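Local atomic coordinates of Rho-class glutathione S-transferase (Laternula elliptica, PDB entry 3QAV), a protein that probably transfers glutathione to electrophilic compounds, as a member of the cytosolic glutathione S-transferase superfamily from an Antarctic clam. Residues W39-E47 with R219-W230. Sequence-based numbering, arbitrary orientation.
Sequences WKVLLVLQE and RPTIVKTMPPHW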
ATOM      1  N   TRP A  39      -4.541   4.704  13.642  1.00 25.32           N
ATOM      2  CA  TRP A  39      -3.607   4.351  14.706  1.00 25.61           C
ATOM      3  C   TRP A  39      -2.189   4.682  14.281  1.00 23.78           C
ATOM      4  O   TRP A  39      -1.420   5.228  15.058  1.00 24.37           O
ATOM      5  CB  TRP A  39      -3.716   2.855  15.033  1.00 25.25           C
ATOM      6  CG  TRP A  39      -3.278   2.495  16.422  1.00 25.44           C
ATOM      7  CD1 TRP A  39      -2.475   3.232  17.250  1.00 26.15           C
ATOM      8  CD2 TRP A  39      -3.588   1.289  17.132  1.00 24.51           C
ATOM      9  NE1 TRP A  39      -2.268   2.555  18.430  1.00 26.75           N
ATOM     10  CE2 TRP A  39      -2.939   1.361  18.383  1.00 25.65           C
ATOM     11  CE3 TRP A  39      -4.352   0.154  16.833  1.00 24.08           C
ATOM     12  CZ2 TRP A  39      -3.028   0.336  19.339  1.00 25.22           C
ATOM     13  CZ3 TRP A  39      -4.443  -0.863  17.778  1.00 26.80           C
ATOM     14  CH2 TRP A  39      -3.781  -0.763  19.019  1.00 26.84           C
ATOM     15  N   LYS A  40      -1.849   4.353  13.039  1.00 23.60           N
ATOM     16  CA  LYS A  40      -0.518   4.632  12.506  1.00 22.97           C
ATOM     17  C   LYS A  40      -0.165   6.097  12.723  1.00 23.38           C
ATOM     18  O   LYS A  40       0.917   6.432  13.225  1.00 23.08           O
ATOM     19  CB  LYS A  40      -0.474   4.330  11.006  1.00 23.78           C
ATOM     20  CG  LYS A  40      -0.400   2.857  10.632  1.00 24.45           C
ATOM     21  CD  LYS A  40      -0.728   2.645   9.149  1.00 28.18           C
ATOM     22  CE  LYS A  40       0.245   3.372   8.222  1.00 29.30           C
ATOM     23  NZ  LYS A  40      -0.103   3.218   6.763  1.00 30.06           N
ATOM     24  N   VAL A  41      -1.089   6.971  12.338  1.00 21.53           N
ATOM     25  CA  VAL A  41      -0.891   8.404  12.473  1.00 22.65           C
ATOM     26  C   VAL A  41      -0.716   8.860  13.927  1.00 23.59           C
ATOM     27  O   VAL A  41       0.178   9.649  14.227  1.00 23.27           O
ATOM     28  CB  VAL A  41      -2.063   9.185  11.818  1.00 19.80           C
ATOM     29  CG1 VAL A  41      -1.881  10.682  12.036  1.00 21.16           C
ATOM     30  CG2 VAL A  41      -2.080   8.900  10.304  1.00 21.94           C
ATOM     31  N   LEU A  42      -1.558   8.357  14.828  1.00 24.70           N
ATOM     32  CA  LEU A  42      -1.467   8.746  16.233  1.00 25.05           C
ATOM     33  C   LEU A  42      -0.141   8.301  16.843  1.00 25.73           C
ATOM     34  O   LEU A  42       0.447   9.018  17.658  1.00 26.30           O
ATOM     35  CB  LEU A  42      -2.629   8.149  17.028  1.00 27.69           C
ATOM     36  CG  LEU A  42      -4.047   8.559  16.585  1.00 28.63           C
ATOM     37  CD1 LEU A  42      -5.078   7.879  17.483  1.00 29.37           C
ATOM     38  CD2 LEU A  42      -4.194  10.077  16.651  1.00 29.04           C
ATOM     39  N   LEU A  43       0.324   7.117  16.448  1.00 24.14           N
ATOM     40  CA  LEU A  43       1.578   6.583  16.964  1.00 24.15           C
ATOM     41  C   LEU A  43       2.759   7.437  16.534  1.00 23.32           C
ATOM     42  O   LEU A  43       3.649   7.714  17.329  1.00 23.89           O
ATOM     43  CB  LEU A  43       1.783   5.138  16.493  1.00 25.21           C
ATOM     44  CG  LEU A  43       1.010   4.066  17.262  1.00 26.98           C
ATOM     45  CD1 LEU A  43       1.382   2.694  16.731  1.00 27.51           C
ATOM     46  CD2 LEU A  43       1.355   4.157  18.745  1.00 28.28           C
ATOM     47  N   VAL A  44       2.781   7.840  15.271  1.00 22.52           N
ATOM     48  CA  VAL A  44       3.871   8.683  14.782  1.00 23.13           C
ATOM     49  C   VAL A  44       3.894  10.004  15.552  1.00 24.39           C
ATOM     50  O   VAL A  44       4.947  10.451  15.991  1.00 26.97           O
ATOM     51  CB  VAL A  44       3.714   8.998  13.279  1.00 22.13           C
ATOM     52  CG1 VAL A  44       4.736  10.054  12.855  1.00 21.99           C
ATOM     53  CG2 VAL A  44       3.897   7.740  12.468  1.00 17.69           C
ATOM     54  N   LEU A  45       2.729  10.627  15.708  1.00 24.08           N
ATOM     55  CA  LEU A  45       2.633  11.891  16.431  1.00 25.66           C
ATOM     56  C   LEU A  45       3.103  11.750  17.882  1.00 26.13           C
ATOM     57  O   LEU A  45       3.873  12.571  18.371  1.00 24.40           O
ATOM     58  CB  LEU A  45       1.188  12.408  16.412  1.00 24.09           C
ATOM     59  CG  LEU A  45       0.639  12.943  15.084  1.00 25.69           C
ATOM     60  CD1 LEU A  45      -0.887  13.070  15.182  1.00 25.51           C
ATOM     61  CD2 LEU A  45       1.285  14.288  14.757  1.00 21.30           C
ATOM     62  N   GLN A  46       2.631  10.705  18.560  1.00 26.26           N
ATOM     63  CA  GLN A  46       2.996  10.456  19.948  1.00 27.81           C
ATOM     64  C   GLN A  46       4.486  10.142  20.083  1.00 29.59           C
ATOM     65  O   GLN A  46       5.173  10.720  20.920  1.00 32.79           O
ATOM     66  CB  GLN A  46       2.186   9.285  20.506  1.00 28.76           C
ATOM     67  CG  GLN A  46       0.692   9.547  20.704  1.00 31.53           C
ATOM     68  CD  GLN A  46       0.392  10.447  21.891  1.00 32.77           C
ATOM     69  OE1 GLN A  46       1.010  10.325  22.947  1.00 33.95           O
ATOM     70  NE2 GLN A  46      -0.575  11.342  21.727  1.00 32.88           N
ATOM     71  N   GLU A  47       4.982   9.223  19.260  1.00 29.68           N
ATOM     72  CA  GLU A  47       6.390   8.844  19.320  1.00 32.02           C
ATOM     73  C   GLU A  47       7.307  10.045  19.110  1.00 33.87           C
ATOM     74  O   GLU A  47       8.315  10.194  19.801  1.00 35.10           O
ATOM     75  CB  GLU A  47       6.694   7.776  18.269  1.00 30.64           C
ATOM     76  CG  GLU A  47       6.133   6.409  18.610  1.00 31.26           C
ATOM     77  CD  GLU A  47       6.921   5.720  19.708  1.00 30.61           C
ATOM     78  OE1 GLU A  47       6.402   4.751  20.295  1.00 31.50           O
ATOM     79  OE2 GLU A  47       8.066   6.142  19.975  1.00 32.82           O
ATOM     80  N   ARG A 219       4.392  -0.221  25.937  1.00 30.12           N
ATOM     81  CA  ARG A 219       5.002   1.027  25.499  1.00 29.31           C
ATOM     82  C   ARG A 219       3.986   2.154  25.726  1.00 30.75           C
ATOM     83  O   ARG A 219       2.875   2.118  25.201  1.00 28.72           O
ATOM     84  CB  ARG A 219       5.372   0.906  24.020  1.00 32.15           C
ATOM     85  CG  ARG A 219       6.380   1.919  23.519  1.00 30.71           C
ATOM     86  CD  ARG A 219       6.693   1.665  22.040  1.00 31.09           C
ATOM     87  NE  ARG A 219       7.529   2.723  21.486  1.00 28.90           N
ATOM     88  CZ  ARG A 219       8.846   2.793  21.631  1.00 29.40           C
ATOM     89  NH1 ARG A 219       9.513   3.808  21.096  1.00 25.46           N
ATOM     90  NH2 ARG A 219       9.495   1.839  22.290  1.00 27.92           N
ATOM     91  N   PRO A 220       4.358   3.177  26.514  1.00 32.51           N
ATOM     92  CA  PRO A 220       3.463   4.302  26.810  1.00 32.36           C
ATOM     93  C   PRO A 220       2.677   4.924  25.652  1.00 32.49           C
ATOM     94  O   PRO A 220       1.491   5.228  25.809  1.00 28.97           O
ATOM     95  CB  PRO A 220       4.380   5.304  27.520  1.00 33.23           C
ATOM     96  CG  PRO A 220       5.754   4.935  27.042  1.00 36.14           C
ATOM     97  CD  PRO A 220       5.714   3.440  27.029  1.00 34.49           C
ATOM     98  N   THR A 221       3.319   5.110  24.498  1.00 31.45           N
ATOM     99  CA  THR A 221       2.638   5.699  23.346  1.00 30.90           C
ATOM    100  C   THR A 221       1.526   4.800  22.811  1.00 31.47           C
ATOM    101  O   THR A 221       0.523   5.293  22.287  1.00 31.14           O
ATOM    102  CB  THR A 221       3.621   5.992  22.191  1.00 31.57           C
ATOM    103  OG1 THR A 221       4.298   4.784  21.818  1.00 31.60           O
ATOM    104  CG2 THR A 221       4.644   7.041  22.606  1.00 29.97           C
ATOM    105  N   ILE A 222       1.712   3.487  22.920  1.00 30.44           N
ATOM    106  CA  ILE A 222       0.706   2.540  22.455  1.00 31.57           C
ATOM    107  C   ILE A 222      -0.444   2.548  23.459  1.00 32.70           C
ATOM    108  O   ILE A 222      -1.611   2.536  23.073  1.00 32.92           O
ATOM    109  CB  ILE A 222       1.263   1.080  22.329  1.00 32.53           C
ATOM    110  CG1 ILE A 222       2.059   0.904  21.025  1.00 32.21           C
ATOM    111  CG2 ILE A 222       0.112   0.079  22.291  1.00 32.64           C
ATOM    112  CD1 ILE A 222       3.386   1.605  21.003  1.00 36.35           C
ATOM    113  N   VAL A 223      -0.110   2.568  24.746  1.00 30.56           N
ATOM    114  CA  VAL A 223      -1.131   2.598  25.789  1.00 30.91           C
ATOM    115  C   VAL A 223      -2.044   3.796  25.557  1.00 32.20           C
ATOM    116  O   VAL A 223      -3.265   3.688  25.669  1.00 32.52           O
ATOM    117  CB  VAL A 223      -0.503   2.729  27.197  1.00 27.98           C
ATOM    118  CG1 VAL A 223      -1.603   2.865  28.248  1.00 29.13           C
ATOM    119  CG2 VAL A 223       0.356   1.518  27.491  1.00 27.42           C
ATOM    120  N   LYS A 224      -1.434   4.932  25.227  1.00 31.81           N
ATOM    121  CA  LYS A 224      -2.160   6.171  24.974  1.00 33.31           C
ATOM    122  C   LYS A 224      -3.031   6.136  23.717  1.00 32.79           C
ATOM    123  O   LYS A 224      -4.003   6.882  23.605  1.00 32.83           O
ATOM    124  CB  LYS A 224      -1.180   7.340  24.838  1.00 35.58           C
ATOM    125  CG  LYS A 224      -0.362   7.643  26.077  1.00 44.31           C
ATOM    126  CD  LYS A 224       0.466   8.917  25.881  1.00 48.15           C
ATOM    127  CE  LYS A 224       1.028   9.437  27.200  1.00 49.72           C
ATOM    128  NZ  LYS A 224       1.888   8.429  27.878  1.00 52.80           N
ATOM    129  N   THR A 225      -2.693   5.276  22.768  1.00 29.94           N
ATOM    130  CA  THR A 225      -3.469   5.234  21.543  1.00 28.81           C
ATOM    131  C   THR A 225      -4.317   3.993  21.302  1.00 27.90           C
ATOM    132  O   THR A 225      -4.726   3.741  20.174  1.00 26.48           O
ATOM    133  CB  THR A 225      -2.552   5.448  20.342  1.00 28.75           C
ATOM    134  OG1 THR A 225      -1.497   4.477  20.378  1.00 26.60           O
ATOM    135  CG2 THR A 225      -1.961   6.863  20.381  1.00 25.13           C
ATOM    136  N   MET A 226      -4.587   3.213  22.347  1.00 28.27           N
ATOM    137  CA  MET A 226      -5.423   2.029  22.167  1.00 29.67           C
ATOM    138  C   MET A 226      -6.777   2.541  21.670  1.00 30.12           C
ATOM    139  O   MET A 226      -7.227   3.613  22.083  1.00 32.53           O
ATOM    140  CB  MET A 226      -5.611   1.279  23.495  1.00 31.35           C
ATOM    141  CG  MET A 226      -4.346   0.609  24.065  1.00 30.73           C
ATOM    142  SD  MET A 226      -3.672  -0.710  23.021  1.00 31.51           S
ATOM    143  CE  MET A 226      -4.927  -1.980  23.206  1.00 34.39           C
ATOM    144  N   PRO A 227      -7.427   1.803  20.755  1.00 28.67           N
ATOM    145  CA  PRO A 227      -8.736   2.209  20.221  1.00 28.93           C
ATOM    146  C   PRO A 227      -9.716   2.422  21.376  1.00 29.71           C
ATOM    147  O   PRO A 227     -10.045   1.483  22.100  1.00 31.83           O
ATOM    148  CB  PRO A 227      -9.127   1.023  19.345  1.00 27.78           C
ATOM    149  CG  PRO A 227      -7.797   0.556  18.820  1.00 28.69           C
ATOM    150  CD  PRO A 227      -6.921   0.605  20.056  1.00 29.41           C
ATOM    151  N   PRO A 228     -10.200   3.658  21.557  1.00 29.84           N
ATOM    152  CA  PRO A 228     -11.137   3.947  22.645  1.00 29.83           C
ATOM    153  C   PRO A 228     -12.347   3.045  22.849  1.00 28.91           C
ATOM    154  O   PRO A 228     -12.724   2.800  23.993  1.00 30.35           O
ATOM    155  CB  PRO A 228     -11.535   5.406  22.391  1.00 30.11           C
ATOM    156  CG  PRO A 228     -11.187   5.639  20.953  1.00 30.59           C
ATOM    157  CD  PRO A 228      -9.916   4.873  20.780  1.00 28.82           C
ATOM    158  N   HIS A 229     -12.944   2.533  21.774  1.00 29.75           N
ATOM    159  CA  HIS A 229     -14.143   1.704  21.936  1.00 30.26           C
ATOM    160  C   HIS A 229     -13.937   0.258  22.358  1.00 30.00           C
ATOM    161  O   HIS A 229     -14.901  -0.417  22.710  1.00 30.51           O
ATOM    162  CB  HIS A 229     -15.021   1.745  20.670  1.00 32.07           C
ATOM    163  CG  HIS A 229     -14.681   0.707  19.640  1.00 32.33           C
ATOM    164  ND1 HIS A 229     -13.702   0.892  18.688  1.00 32.57           N
ATOM    165  CD2 HIS A 229     -15.219  -0.510  19.392  1.00 31.93           C
ATOM    166  CE1 HIS A 229     -13.657  -0.163  17.893  1.00 31.79           C
ATOM    167  NE2 HIS A 229     -14.567  -1.028  18.298  1.00 32.42           N
ATOM    168  N   TRP A 230     -12.695  -0.217  22.343  1.00 28.77           N
ATOM    169  CA  TRP A 230     -12.405  -1.598  22.723  1.00 29.06           C
ATOM    170  C   TRP A 230     -12.615  -1.913  24.207  1.00 29.28           C
ATOM    171  O   TRP A 230     -13.034  -3.015  24.564  1.00 28.85           O
ATOM    172  CB  TRP A 230     -10.960  -1.960  22.355  1.00 27.92           C
ATOM    173  CG  TRP A 230     -10.706  -2.138  20.878  1.00 27.68           C
ATOM    174  CD1 TRP A 230     -11.600  -1.973  19.858  1.00 28.98           C
ATOM    175  CD2 TRP A 230      -9.469  -2.518  20.270  1.00 27.45           C
ATOM    176  NE1 TRP A 230     -10.998  -2.230  18.650  1.00 26.78           N
ATOM    177  CE2 TRP A 230      -9.688  -2.567  18.874  1.00 29.01           C
ATOM    178  CE3 TRP A 230      -8.196  -2.826  20.768  1.00 27.06           C
ATOM    179  CZ2 TRP A 230      -8.674  -2.912  17.967  1.00 28.12           C
ATOM    180  CZ3 TRP A 230      -7.191  -3.171  19.865  1.00 28.99           C
ATOM    181  CH2 TRP A 230      -7.439  -3.211  18.483  1.00 28.52           C
TER
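Glu-47 and Arg-219 form a side-on, two-pronged salt bridge: NE of Arg-219 gives an almost straight bond to OE1 of Glu-47 (2.6 Å), and NH1 of Arg-219 reaches OE2 of Glu-47 at 3.0 Å. Both carboxylate oxygens are met on their syn sides, and the two flat groups lie only 20° from coplanar. OE1 of Glu-47 takes a second bond, from OG1 of Thr-221 (2.6 Å), which arrives from above the carboxylate plane. Outside the pair, Phe-181 makes a cation-pi contact with Arg-219 and also touches Glu-47.

Two turns back along helix 36-47, NE1 of Trp-39 donates to OG1 of Thr-225 (2.8 Å), a bent bond whose acceptor sits somewhat out of the indole plane. That hydroxyl in turn donates a hydrogen bond to the carbonyl O of Thr-221, one turn earlier in the chain. With chi1 at 55°, Thr-225 holds OG1 toward the indole and turns CG2 toward CB of Leu-42 and CG of Gln-46. Leu-43 fills the middle, its CD2 lying 4.0 Å from CD1 of Ile-222, while the amide NE2 of Gln-46 bonds to Tyr-52.

Beyond helix 220-224 the chain covers one face of the indole. CD of Pro-227 makes a CH-pi contact over that face, 3.8 Å from the centroid of the six-membered ring of Trp-39; SD of Met-226 approaches obliquely, and the Trp-39 edge points at the face of Trp-230 in an offset edge-to-face pair with planes at 80°. Phe-189 and Pro-190 of helix 183-197 add further contacts to Trp-39.

Thus the C-terminal region is fastened to the first helix of the thioredoxin-like N-terminal domain by charge at one end and an aromatic cluster at the other. Three donor bonds on the carboxylate, two of them from a guanidinium group, would be expected to favour an ionised Glu-47.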